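Probable leucine/isoleucine/valine-binding protein (Rhodopirellula baltica, PDB 4KV7) probably binds a small ligand such as a branched-chain amino acid, as a member of the leucine-binding protein family of periplasmic binding proteins. Local coordinates at residues V13-L18 / S56-L61; L42-E47 / E305-G310; E85-V90 / G322-S327. The protein carries 1 engineered substitution. All coordinates share one frame; numbering follows the deposited sequence.

The three contacts lie on the same side of the chain's centre but differ in depth. Contact 2 is fully buried, contact 3 partly so, and contact 1 is largely a surface pairing, about 28 Å from the chain centre to its own centre. Contacts 1 and 2 share one beta-alpha-beta unit: contact 1 pairs its two strands, while contact 2 sets its helix against helix 301-319, and Leu59 packs on Phe45 between them. Backbone bonds dominate contact 1, small residues and one tyrosine-carboxylate bond contact 2, and an arginine on a carbonyl contact 3. Contact 3 adjoins contact 1, where Leu18 packs on Leu87 and Ile324, and Lys57 on Ile324.

Contact 1. Residues V13-L18 / S56-L61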
ATOM      1  N   VAL A  13      11.632 -35.612  -8.583  1.00 30.66           N
ATOM      2  CA  VAL A  13      11.035 -34.290  -8.512  1.00 34.53           C
ATOM      3  C   VAL A  13      11.734 -33.416  -9.545  1.00 40.12           C
ATOM      4  O   VAL A  13      12.912 -33.093  -9.396  1.00 43.53           O
ATOM      5  CB  VAL A  13      11.177 -33.665  -7.109  1.00 36.87           C
ATOM      6  CG1 VAL A  13      10.787 -32.196  -7.141  1.00 31.71           C
ATOM      7  CG2 VAL A  13      10.326 -34.422  -6.097  1.00 40.31           C
ATOM      8  N   ASP A  14      11.015 -33.056 -10.605  1.00 39.98           N
ATOM      9  CA  ASP A  14      11.589 -32.232 -11.665  1.00 38.70           C
ATOM     10  C   ASP A  14      11.023 -30.818 -11.654  1.00 39.38           C
ATOM     11  O   ASP A  14      11.400 -29.979 -12.475  1.00 43.36           O
ATOM     12  CB  ASP A  14      11.394 -32.878 -13.042  1.00 41.96           C
ATOM     13  CG  ASP A  14       9.933 -33.012 -13.430  1.00 46.60           C
ATOM     14  OD1 ASP A  14       9.090 -33.222 -12.533  1.00 47.54           O
ATOM     15  OD2 ASP A  14       9.631 -32.914 -14.641  1.00 50.97           O
ATOM     16  N   ALA A  15      10.113 -30.562 -10.721  1.00 32.89           N
ATOM     17  CA  ALA A  15       9.553 -29.229 -10.557  1.00 34.87           C
ATOM     18  C   ALA A  15      10.622 -28.309  -9.985  1.00 34.87           C
ATOM     19  O   ALA A  15      11.310 -28.670  -9.031  1.00 39.87           O
ATOM     20  CB  ALA A  15       8.340 -29.274  -9.646  1.00 33.52           C
ATOM     21  N   GLN A  16      10.777 -27.128 -10.574  1.00 27.35           N
ATOM     22  CA  GLN A  16      11.737 -26.171 -10.054  1.00 28.67           C
ATOM     23  C   GLN A  16      11.083 -25.320  -8.984  1.00 22.28           C
ATOM     24  O   GLN A  16      10.019 -24.733  -9.202  1.00 23.20           O
ATOM     25  CB  GLN A  16      12.294 -25.266 -11.154  1.00 29.73           C
ATOM     26  CG  GLN A  16      13.366 -24.302 -10.645  1.00 34.90           C
ATOM     27  CD  GLN A  16      13.658 -23.159 -11.602  1.00 35.66           C
ATOM     28  OE1 GLN A  16      13.019 -23.028 -12.643  1.00 35.58           O
ATOM     29  NE2 GLN A  16      14.622 -22.317 -11.243  1.00 41.28           N
ATOM     30  N   LEU A  17      11.724 -25.252  -7.825  1.00 23.90           N
ATOM     31  CA  LEU A  17      11.247 -24.424  -6.733  1.00 21.37           C
ATOM     32  C   LEU A  17      11.594 -22.960  -6.999  1.00 20.22           C
ATOM     33  O   LEU A  17      12.761 -22.621  -7.212  1.00 23.64           O
ATOM     34  CB  LEU A  17      11.881 -24.888  -5.421  1.00 21.94           C
ATOM     35  CG  LEU A  17      11.400 -24.158  -4.169  1.00 21.62           C
ATOM     36  CD1 LEU A  17       9.925 -24.448  -3.924  1.00 23.61           C
ATOM     37  CD2 LEU A  17      12.243 -24.540  -2.961  1.00 27.11           C
ATOM     38  N   LEU A  18      10.578 -22.102  -7.014  1.00 17.64           N
ATOM     39  CA  LEU A  18      10.777 -20.665  -7.187  1.00 16.43           C
ATOM     40  C   LEU A  18      10.493 -19.965  -5.869  1.00 15.91           C
ATOM     41  O   LEU A  18       9.339 -19.819  -5.476  1.00 15.75           O
ATOM     42  CB  LEU A  18       9.861 -20.122  -8.287  1.00 17.88           C
ATOM     43  CG  LEU A  18       9.947 -20.806  -9.652  1.00 19.30           C
ATOM     44  CD1 LEU A  18       8.965 -20.165 -10.627  1.00 20.66           C
ATOM     45  CD2 LEU A  18      11.369 -20.753 -10.204  1.00 23.22           C
ATOM     46  N   SER A  56       5.399 -27.376 -14.045  1.00 24.85           N
ATOM     47  CA  SER A  56       6.671 -27.846 -13.495  0.59 27.97           C
ATOM     48  C   SER A  56       7.441 -26.791 -12.700  1.00 26.54           C
ATOM     49  O   SER A  56       8.672 -26.846 -12.609  1.00 26.07           O
ATOM     50  CB  SER A  56       7.554 -28.443 -14.593  0.59 30.41           C
ATOM     51  OG  SER A  56       6.905 -29.542 -15.203  0.59 28.61           O
ATOM     52  N   LYS A  57       6.711 -25.839 -12.121  1.00 22.13           N
ATOM     53  CA  LYS A  57       7.292 -24.856 -11.209  1.00 21.28           C
ATOM     54  C   LYS A  57       6.516 -24.910  -9.909  1.00 22.93           C
ATOM     55  O   LYS A  57       5.298 -25.101  -9.913  1.00 23.43           O
ATOM     56  CB  LYS A  57       7.207 -23.433 -11.774  1.00 22.13           C
ATOM     57  CG  LYS A  57       7.901 -23.232 -13.109  1.00 27.52           C
ATOM     58  CD  LYS A  57       9.378 -23.583 -13.058  1.00 26.67           C
ATOM     59  CE  LYS A  57      10.023 -23.358 -14.422  1.00 31.92           C
ATOM     60  NZ  LYS A  57      11.396 -23.924 -14.520  1.00 33.38           N
ATOM     61  N   THR A  58       7.218 -24.737  -8.798  1.00 20.02           N
ATOM     62  CA  THR A  58       6.574 -24.638  -7.494  1.00 18.84           C
ATOM     63  C   THR A  58       6.868 -23.282  -6.874  1.00 17.91           C
ATOM     64  O   THR A  58       8.028 -22.939  -6.641  1.00 19.66           O
ATOM     65  CB  THR A  58       7.061 -25.742  -6.545  1.00 20.76           C
ATOM     66  OG1 THR A  58       6.766 -27.026  -7.111  1.00 27.40           O
ATOM     67  CG2 THR A  58       6.383 -25.612  -5.188  1.00 23.01           C
ATOM     68  N   LEU A  59       5.819 -22.513  -6.613  1.00 17.21           N
ATOM     69  CA  LEU A  59       5.969 -21.208  -5.996  1.00 15.20           C
ATOM     70  C   LEU A  59       6.051 -21.362  -4.490  1.00 17.34           C
ATOM     71  O   LEU A  59       5.303 -22.140  -3.900  1.00 22.87           O
ATOM     72  CB  LEU A  59       4.776 -20.334  -6.352  1.00 16.77           C
ATOM     73  CG  LEU A  59       4.633 -19.971  -7.827  1.00 16.14           C
ATOM     74  CD1 LEU A  59       3.235 -19.443  -8.107  1.00 17.47           C
ATOM     75  CD2 LEU A  59       5.687 -18.947  -8.231  1.00 19.90           C
ATOM     76  N   LYS A  60       6.960 -20.620  -3.868  1.00 15.94           N
ATOM     77  CA  LYS A  60       7.072 -20.634  -2.416  1.00 14.67           C
ATOM     78  C   LYS A  60       7.351 -19.223  -1.947  1.00 13.44           C
ATOM     79  O   LYS A  60       8.213 -18.538  -2.503  1.00 17.65           O
ATOM     80  CB  LYS A  60       8.207 -21.553  -1.964  1.00 16.90           C
ATOM     81  CG  LYS A  60       8.367 -21.626  -0.444  1.00 19.60           C
ATOM     82  CD  LYS A  60       9.528 -22.535  -0.041  1.00 21.28           C
ATOM     83  CE  LYS A  60       9.678 -22.604   1.473  1.00 27.23           C
ATOM     84  NZ  LYS A  60       8.547 -23.341   2.108  1.00 32.92           N
ATOM     85  N   LEU A  61       6.612 -18.785  -0.936  1.00 12.65           N
ATOM     86  CA  LEU A  61       6.854 -17.491  -0.319  1.00 12.92           C
ATOM     87  C   LEU A  61       7.490 -17.688   1.045  1.00 13.15           C
ATOM     88  O   LEU A  61       6.936 -18.397   1.892  1.00 16.60           O
ATOM     89  CB  LEU A  61       5.547 -16.729  -0.143  1.00 12.71           C
ATOM     90  CG  LEU A  61       5.683 -15.322   0.454  1.00 11.82           C
ATOM     91  CD1 LEU A  61       6.350 -14.369  -0.528  1.00 14.03           C
ATOM     92  CD2 LEU A  61       4.317 -14.775   0.867  1.00 14.16           C
TER
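Lys57 lies beside Gln16 and Leu18 on one face of a parallel strand pair, and its long chain serves both neighbours. Its CB lies 3.9 Å from Leu18 CD1, and CG stays near that same methyl. A bend at chi2 (-58°) then turns the chain toward Gln16, whose CB is 3.9 Å from Lys57 CD. CE draws near the amide oxygen, and NZ ends on it: Lys57 NZ donates to Gln16 OE1 at 2.6 Å, in the plane of the amide carbonyl. A lysine suits this sheet edge because its methylenes cover leucine while its ammonium group reaches a polar partner. Strands 16-24 and 57-65 are the two strands of a beta-alpha-beta unit, joined through helix 31-50, and a ladder of backbone bonds zips them together. Gln16 N donates to Ser56 O, Thr58 N to Gln16 O, Leu18 N to Thr58 O at 2.7 Å, and Lys60 N to Leu18 O. On the other face Leu17 CD1 reaches Thr58 CG2 at 3.9 Å and, at the same distance, Lys60 CB. Beta-branched Thr58 suits an exposed strand position, its OG1 lying 3.7 Å from Ala15 CB.

Contact 2. Residues L42-E47 / E305-G310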
ATOM      1  N   LEU A  42      -0.403 -15.074  -1.542  1.00  9.71           N
ATOM      2  CA  LEU A  42      -0.584 -16.516  -1.471  1.00 10.36           C
ATOM      3  C   LEU A  42      -1.822 -16.985  -2.219  1.00 10.00           C
ATOM      4  O   LEU A  42      -1.823 -18.069  -2.797  1.00 11.34           O
ATOM      5  CB  LEU A  42      -0.610 -16.989  -0.020  1.00 10.95           C
ATOM      6  CG  LEU A  42       0.725 -16.888   0.724  1.00 11.37           C
ATOM      7  CD1 LEU A  42       0.557 -17.275   2.184  1.00 13.05           C
ATOM      8  CD2 LEU A  42       1.794 -17.762   0.061  1.00 13.96           C
ATOM      9  N   ALA A  43      -2.872 -16.169  -2.236  1.00 10.17           N
ATOM     10  CA  ALA A  43      -4.060 -16.525  -3.005  1.00 10.62           C
ATOM     11  C   ALA A  43      -3.732 -16.536  -4.502  1.00 10.70           C
ATOM     12  O   ALA A  43      -4.184 -17.413  -5.245  1.00 11.58           O
ATOM     13  CB  ALA A  43      -5.202 -15.571  -2.714  1.00 10.71           C
ATOM     14  N   ALA A  44      -2.932 -15.562  -4.939  1.00 10.84           N
ATOM     15  CA  ALA A  44      -2.472 -15.536  -6.332  1.00 10.54           C
ATOM     16  C   ALA A  44      -1.620 -16.768  -6.645  1.00 11.86           C
ATOM     17  O   ALA A  44      -1.759 -17.383  -7.699  1.00 11.78           O
ATOM     18  CB  ALA A  44      -1.702 -14.260  -6.628  1.00 11.23           C
ATOM     19  N   PHE A  45      -0.730 -17.131  -5.726  1.00 10.91           N
ATOM     20  CA  PHE A  45       0.117 -18.298  -5.955  1.00 12.35           C
ATOM     21  C   PHE A  45      -0.725 -19.574  -5.980  1.00 12.02           C
ATOM     22  O   PHE A  45      -0.480 -20.458  -6.786  1.00 14.09           O
ATOM     23  CB  PHE A  45       1.201 -18.410  -4.879  1.00 13.13           C
ATOM     24  CG  PHE A  45       2.344 -17.423  -5.019  1.00 12.15           C
ATOM     25  CD1 PHE A  45       2.346 -16.426  -5.992  1.00 13.03           C
ATOM     26  CD2 PHE A  45       3.431 -17.508  -4.150  1.00 12.77           C
ATOM     27  CE1 PHE A  45       3.424 -15.546  -6.096  1.00 13.55           C
ATOM     28  CE2 PHE A  45       4.496 -16.634  -4.256  1.00 13.68           C
ATOM     29  CZ  PHE A  45       4.490 -15.651  -5.224  1.00 14.11           C
ATOM     30  N   ASP A  46      -1.716 -19.660  -5.091  1.00 12.23           N
ATOM     31  CA  ASP A  46      -2.639 -20.794  -5.053  1.00 15.14           C
ATOM     32  C   ASP A  46      -3.375 -20.967  -6.376  1.00 13.89           C
ATOM     33  O   ASP A  46      -3.507 -22.078  -6.900  1.00 16.40           O
ATOM     34  CB  ASP A  46      -3.642 -20.596  -3.910  1.00 17.12           C
ATOM     35  CG  ASP A  46      -4.490 -21.817  -3.655  1.00 23.79           C
ATOM     36  OD1 ASP A  46      -3.922 -22.844  -3.225  1.00 26.19           O
ATOM     37  OD2 ASP A  46      -5.721 -21.754  -3.871  1.00 26.23           O
ATOM     38  N   GLU A  47      -3.853 -19.850  -6.912  1.00 14.55           N
ATOM     39  CA  GLU A  47      -4.551 -19.857  -8.185  1.00 15.50           C
ATOM     40  C   GLU A  47      -3.633 -20.294  -9.322  1.00 14.26           C
ATOM     41  O   GLU A  47      -4.033 -21.079 -10.190  1.00 16.14           O
ATOM     42  CB  GLU A  47      -5.113 -18.471  -8.484  1.00 14.64           C
ATOM     43  CG  GLU A  47      -5.746 -18.388  -9.854  1.00 15.55           C
ATOM     44  CD  GLU A  47      -6.207 -16.994 -10.207  1.00 14.78           C
ATOM     45  OE1 GLU A  47      -5.645 -16.039  -9.651  1.00 15.36           O
ATOM     46  OE2 GLU A  47      -7.131 -16.863 -11.039  1.00 17.34           O
ATOM     47  N   GLU A 305      -4.556  -5.745  -3.285  1.00  8.29           N
ATOM     48  CA  GLU A 305      -3.254  -5.292  -3.766  1.00  8.47           C
ATOM     49  C   GLU A 305      -2.234  -6.439  -3.811  1.00  7.95           C
ATOM     50  O   GLU A 305      -1.489  -6.568  -4.782  1.00  8.77           O
ATOM     51  CB  GLU A 305      -2.731  -4.118  -2.932  1.00  8.72           C
ATOM     52  CG  GLU A 305      -1.433  -3.527  -3.455  1.00  9.27           C
ATOM     53  CD  GLU A 305      -1.013  -2.256  -2.741  1.00  8.45           C
ATOM     54  OE1 GLU A 305      -1.798  -1.721  -1.921  1.00  8.46           O
ATOM     55  OE2 GLU A 305       0.123  -1.788  -2.987  1.00  8.89           O
ATOM     56  N   GLY A 306      -2.194  -7.269  -2.772  1.00  7.78           N
ATOM     57  CA  GLY A 306      -1.269  -8.389  -2.760  1.00  9.24           C
ATOM     58  C   GLY A 306      -1.538  -9.357  -3.902  1.00  8.01           C
ATOM     59  O   GLY A 306      -0.616  -9.857  -4.561  1.00  9.39           O
ATOM     60  N   TYR A 307      -2.814  -9.613  -4.159  1.00  8.36           N
ATOM     61  CA  TYR A 307      -3.220 -10.468  -5.262  1.00  9.49           C
ATOM     62  C   TYR A 307      -2.766  -9.905  -6.609  1.00  8.85           C
ATOM     63  O   TYR A 307      -2.266 -10.637  -7.461  1.00  9.67           O
ATOM     64  CB  TYR A 307      -4.737 -10.693  -5.224  1.00  9.50           C
ATOM     65  CG  TYR A 307      -5.250 -11.488  -6.393  1.00  9.45           C
ATOM     66  CD1 TYR A 307      -5.149 -12.873  -6.411  1.00 10.70           C
ATOM     67  CD2 TYR A 307      -5.826 -10.855  -7.490  1.00 10.47           C
ATOM     68  CE1 TYR A 307      -5.608 -13.603  -7.492  1.00 10.44           C
ATOM     69  CE2 TYR A 307      -6.294 -11.578  -8.565  1.00 10.47           C
ATOM     70  CZ  TYR A 307      -6.174 -12.944  -8.567  1.00 10.51           C
ATOM     71  OH  TYR A 307      -6.649 -13.626  -9.665  1.00 12.84           O
ATOM     72  N   ILE A 308      -2.944  -8.603  -6.808  1.00  9.12           N
ATOM     73  CA  ILE A 308      -2.493  -7.931  -8.028  1.00  9.47           C
ATOM     74  C   ILE A 308      -0.984  -8.066  -8.209  1.00  9.22           C
ATOM     75  O   ILE A 308      -0.511  -8.399  -9.301  1.00  9.59           O
ATOM     76  CB  ILE A 308      -2.906  -6.454  -8.021  1.00  9.48           C
ATOM     77  CG1 ILE A 308      -4.412  -6.360  -8.236  1.00  9.38           C
ATOM     78  CG2 ILE A 308      -2.139  -5.660  -9.086  1.00 10.50           C
ATOM     79  CD1 ILE A 308      -5.027  -5.015  -7.908  1.00 10.74           C
ATOM     80  N   VAL A 309      -0.235  -7.836  -7.140  1.00  9.18           N
ATOM     81  CA  VAL A 309       1.206  -8.019  -7.175  1.00 10.93           C
ATOM     82  C   VAL A 309       1.566  -9.456  -7.580  1.00 10.04           C
ATOM     83  O   VAL A 309       2.416  -9.668  -8.454  1.00 10.34           O
ATOM     84  CB  VAL A 309       1.823  -7.611  -5.827  1.00 10.36           C
ATOM     85  CG1 VAL A 309       3.281  -8.016  -5.750  1.00 11.87           C
ATOM     86  CG2 VAL A 309       1.687  -6.113  -5.630  1.00 12.02           C
ATOM     87  N   GLY A 310       0.923 -10.442  -6.957  1.00  9.56           N
ATOM     88  CA  GLY A 310       1.154 -11.831  -7.306  1.00 10.56           C
ATOM     89  C   GLY A 310       0.825 -12.119  -8.763  1.00 10.10           C
ATOM     90  O   GLY A 310       1.581 -12.818  -9.453  1.00 11.10           O
TER
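Tyr307 reaches across to helix 42-47 with its ring set beside Ala44 and its hydroxyl on the carboxylate of Glu47. The side chains of Glu47 and Tyr307 run at about a right angle to each other, yet their flat ends are nearly aligned, with carboxylate and ring planes 22° apart. Tyr307 OH donates to Glu47 OE1 at 2.6 Å and meets its syn lone pair, the one on the side of the other carboxylate oxygen. Seen from the tyrosine, OE1 lies at the ring edge, near its plane. Both chains start with CG anti to the backbone N (chi1 176° for Tyr307), and the extended glutamate is long enough to meet the phenol. Tyrosine suits this buried place by pairing a broad apolar ring with a hydroxyl that can serve a carboxylate.

Closer to the helix backbones the spacing is set by small residues. Ala44 CB approaches Tyr307 CD1 obliquely at 3.7 Å and sits 3.8 Å from Gly310 CA. Glycine fits here because a CB would point at helix 42-47 and collide with the Ala44 methyl, and the helix axes accordingly come within 7.9 Å, inclined at 44°.

Lys51 forms a salt bridge with the second oxygen of Glu47, and Arg311 bonds to the tyrosine hydroxyl, so neighbouring cations probably help keep the buried carboxylate ionised. Helix 281-293 packs on Tyr307 through Glu285 and Ala289, and on Leu42 through Tyr293. Leu42 and Phe45 also touch strand 57-65, so that helix 31-50 meets that strand with one side and helix 301-319 with another.

Contact 3. Residues E85-V90 / G322-S327; sequences EVLAVV and GEISRS
Arg326 holds the backbone carbonyl of Val86 with two nitrogens at once. NE donates to Val86 O at 2.8 Å, nearly in line with the carbonyl bond, and NH2 reaches the same Val86 O at 3.1 Å with a more bent N-H...O angle of 137°. The oxygen lies 4° out of the guanidinium plane, and the pair of donors, NE and NH2, makes the grip side-on. It ties the first turn of helix 326-335 to the segment that carries strand 89-90, one of the parallel strands of this periplasmic binding protein fold.

Arginine suits the place because its remaining N-H groups can serve further carbonyls: NH2 also bonds to Thr81 O, and NH1 makes a weak bond to Thr108 O. The side chain, extended from CG to NE to reach from the helix to the carbonyl, thus joins the end of helix 70-81 to the 85-90 segment. Its aliphatic part is used too, with CG lying 3.4 Å from Leu87 O, a buried carbonyl oxygen that has no hydrogen-bond partner.

Ser325 occupies the N-cap position of this helix, where a short hydroxyl can serve the N-H groups of the first turn. Its backbone N bonds to Ser328 OG, the backbone-to-side-chain half of a capping box.

Farther out the contact becomes apolar. Leu87 and Ile324 cross at about a right angle, and both also rest on Leu18 and on Ile329 of helix 326-335. Branched hydrocarbon chains suit this spot, since they bring methyls to several surfaces at once. Leu87 CB points away from segment 322-327, but a chi1 of -57° turns CG and its two methyls back: Leu87 CD2 lies 4.1 Å from Ser325 CA, and CD1 meets Ile324 CG2 at 4.0 Å.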
ATOM      1  N   GLU A  85      18.337 -17.219  -0.736  1.00 17.56           N
ATOM      2  CA  GLU A  85      18.581 -17.020  -2.166  1.00 18.34           C
ATOM      3  C   GLU A  85      17.310 -16.692  -2.944  1.00 16.76           C
ATOM      4  O   GLU A  85      17.112 -17.204  -4.049  1.00 18.97           O
ATOM      5  CB  GLU A  85      19.244 -18.263  -2.774  1.00 21.43           C
ATOM      6  CG  GLU A  85      20.561 -18.630  -2.128  1.00 24.59           C
ATOM      7  CD  GLU A  85      21.236 -19.805  -2.810  1.00 29.89           C
ATOM      8  OE1 GLU A  85      20.565 -20.834  -3.046  1.00 33.24           O
ATOM      9  OE2 GLU A  85      22.442 -19.697  -3.104  1.00 37.32           O
ATOM     10  N   VAL A  86      16.447 -15.856  -2.381  1.00 15.66           N
ATOM     11  CA  VAL A  86      15.169 -15.606  -3.039  1.00 14.76           C
ATOM     12  C   VAL A  86      15.340 -14.902  -4.385  1.00 14.82           C
ATOM     13  O   VAL A  86      16.309 -14.170  -4.600  1.00 16.99           O
ATOM     14  CB  VAL A  86      14.183 -14.818  -2.147  1.00 12.86           C
ATOM     15  CG1 VAL A  86      13.930 -15.557  -0.842  1.00 14.38           C
ATOM     16  CG2 VAL A  86      14.678 -13.392  -1.882  1.00 14.66           C
ATOM     17  N   LEU A  87      14.393 -15.146  -5.285  1.00 14.77           N
ATOM     18  CA  LEU A  87      14.444 -14.611  -6.644  1.00 13.95           C
ATOM     19  C   LEU A  87      13.996 -13.153  -6.721  1.00 14.09           C
ATOM     20  O   LEU A  87      14.394 -12.422  -7.639  1.00 15.61           O
ATOM     21  CB  LEU A  87      13.587 -15.472  -7.576  1.00 17.28           C
ATOM     22  CG  LEU A  87      13.963 -16.953  -7.630  1.00 16.96           C
ATOM     23  CD1 LEU A  87      12.941 -17.742  -8.436  1.00 22.07           C
ATOM     24  CD2 LEU A  87      15.371 -17.153  -8.183  1.00 23.35           C
ATOM     25  N   ALA A  88      13.164 -12.750  -5.765  1.00 12.48           N
ATOM     26  CA  ALA A  88      12.661 -11.387  -5.654  1.00 12.27           C
ATOM     27  C   ALA A  88      12.097 -11.226  -4.252  1.00 11.69           C
ATOM     28  O   ALA A  88      11.721 -12.220  -3.616  1.00 12.82           O
ATOM     29  CB  ALA A  88      11.576 -11.113  -6.692  1.00 13.81           C
ATOM     30  N   VAL A  89      12.048  -9.986  -3.773  1.00 11.13           N
ATOM     31  CA  VAL A  89      11.437  -9.644  -2.497  1.00 11.24           C
ATOM     32  C   VAL A  89      10.173  -8.881  -2.857  1.00 10.00           C
ATOM     33  O   VAL A  89      10.223  -7.838  -3.525  1.00 12.31           O
ATOM     34  CB  VAL A  89      12.379  -8.804  -1.623  1.00 10.91           C
ATOM     35  CG1 VAL A  89      11.646  -8.286  -0.399  1.00 13.26           C
ATOM     36  CG2 VAL A  89      13.595  -9.642  -1.192  1.00 13.68           C
ATOM     37  N   VAL A  90       9.033  -9.410  -2.428  1.00  9.90           N
ATOM     38  CA  VAL A  90       7.747  -8.974  -2.961  0.57  9.49           C
ATOM     39  C   VAL A  90       6.790  -8.518  -1.870  1.00  8.96           C
ATOM     40  O   VAL A  90       6.606  -9.180  -0.843  1.00 10.21           O
ATOM     41  CB  VAL A  90       7.073 -10.080  -3.816  0.57 13.56           C
ATOM     42  CG1 VAL A  90       8.010 -10.538  -4.918  0.57 17.42           C
ATOM     43  CG2 VAL A  90       6.654 -11.268  -2.965  0.57 11.78           C
ATOM     44  N   GLY A 322      14.093 -19.622 -20.630  1.00 21.34           N
ATOM     45  CA  GLY A 322      15.374 -19.924 -20.028  1.00 21.02           C
ATOM     46  C   GLY A 322      15.313 -19.853 -18.517  1.00 20.38           C
ATOM     47  O   GLY A 322      14.241 -19.942 -17.913  1.00 20.18           O
ATOM     48  N   GLU A 323      16.483 -19.697 -17.912  1.00 20.57           N
ATOM     49  CA  GLU A 323      16.621 -19.724 -16.467  1.00 20.46           C
ATOM     50  C   GLU A 323      15.819 -18.624 -15.790  1.00 18.31           C
ATOM     51  O   GLU A 323      15.871 -17.457 -16.180  1.00 19.01           O
ATOM     52  CB  GLU A 323      18.098 -19.599 -16.096  1.00 22.80           C
ATOM     53  CG  GLU A 323      18.379 -19.597 -14.609  1.00 28.89           C
ATOM     54  CD  GLU A 323      19.862 -19.540 -14.308  1.00 36.16           C
ATOM     55  OE1 GLU A 323      20.571 -18.732 -14.944  1.00 36.97           O
ATOM     56  OE2 GLU A 323      20.322 -20.314 -13.445  1.00 41.53           O
ATOM     57  N   ILE A 324      15.061 -19.009 -14.772  1.00 18.29           N
ATOM     58  CA  ILE A 324      14.374 -18.041 -13.938  1.00 19.18           C
ATOM     59  C   ILE A 324      15.329 -17.639 -12.815  1.00 18.86           C
ATOM     60  O   ILE A 324      15.751 -18.471 -12.010  1.00 22.72           O
ATOM     61  CB  ILE A 324      13.059 -18.612 -13.402  1.00 18.54           C
ATOM     62  CG1 ILE A 324      12.118 -18.906 -14.578  1.00 21.73           C
ATOM     63  CG2 ILE A 324      12.413 -17.637 -12.426  1.00 17.54           C
ATOM     64  CD1 ILE A 324      11.019 -19.899 -14.268  1.00 21.82           C
ATOM     65  N   SER A 325      15.696 -16.362 -12.804  1.00 18.53           N
ATOM     66  CA  SER A 325      16.702 -15.853 -11.884  1.00 18.75           C
ATOM     67  C   SER A 325      16.340 -14.427 -11.511  1.00 17.16           C
ATOM     68  O   SER A 325      15.398 -13.858 -12.057  1.00 16.87           O
ATOM     69  CB  SER A 325      18.073 -15.846 -12.556  1.00 22.08           C
ATOM     70  OG  SER A 325      18.079 -14.925 -13.638  1.00 21.58           O
ATOM     71  N   ARG A 326      17.094 -13.852 -10.578  1.00 17.80           N
ATOM     72  CA  ARG A 326      16.932 -12.451 -10.224  1.00 16.64           C
ATOM     73  C   ARG A 326      17.016 -11.575 -11.464  1.00 16.46           C
ATOM     74  O   ARG A 326      16.180 -10.708 -11.680  1.00 16.19           O
ATOM     75  CB  ARG A 326      17.995 -12.033  -9.215  1.00 17.43           C
ATOM     76  CG  ARG A 326      17.764 -12.621  -7.833  1.00 15.98           C
ATOM     77  CD  ARG A 326      18.871 -12.271  -6.861  1.00 16.36           C
ATOM     78  NE  ARG A 326      18.603 -12.903  -5.570  1.00 17.44           N
ATOM     79  CZ  ARG A 326      19.445 -12.916  -4.542  1.00 18.48           C
ATOM     80  NH1 ARG A 326      20.619 -12.304  -4.626  1.00 18.54           N
ATOM     81  NH2 ARG A 326      19.104 -13.544  -3.421  1.00 19.37           N
ATOM     82  N   SER A 327      18.017 -11.822 -12.303  1.00 18.45           N
ATOM     83  CA  SER A 327      18.211 -10.996 -13.484  0.50 21.29           C
ATOM     84  C   SER A 327      17.103 -11.195 -14.520  1.00 17.14           C
ATOM     85  O   SER A 327      16.617 -10.230 -15.104  1.00 18.80           O
ATOM     86  CB  SER A 327      19.586 -11.245 -14.104  0.50 24.33           C
ATOM     87  OG  SER A 327      19.710 -12.579 -14.559  0.50 20.85           O
TER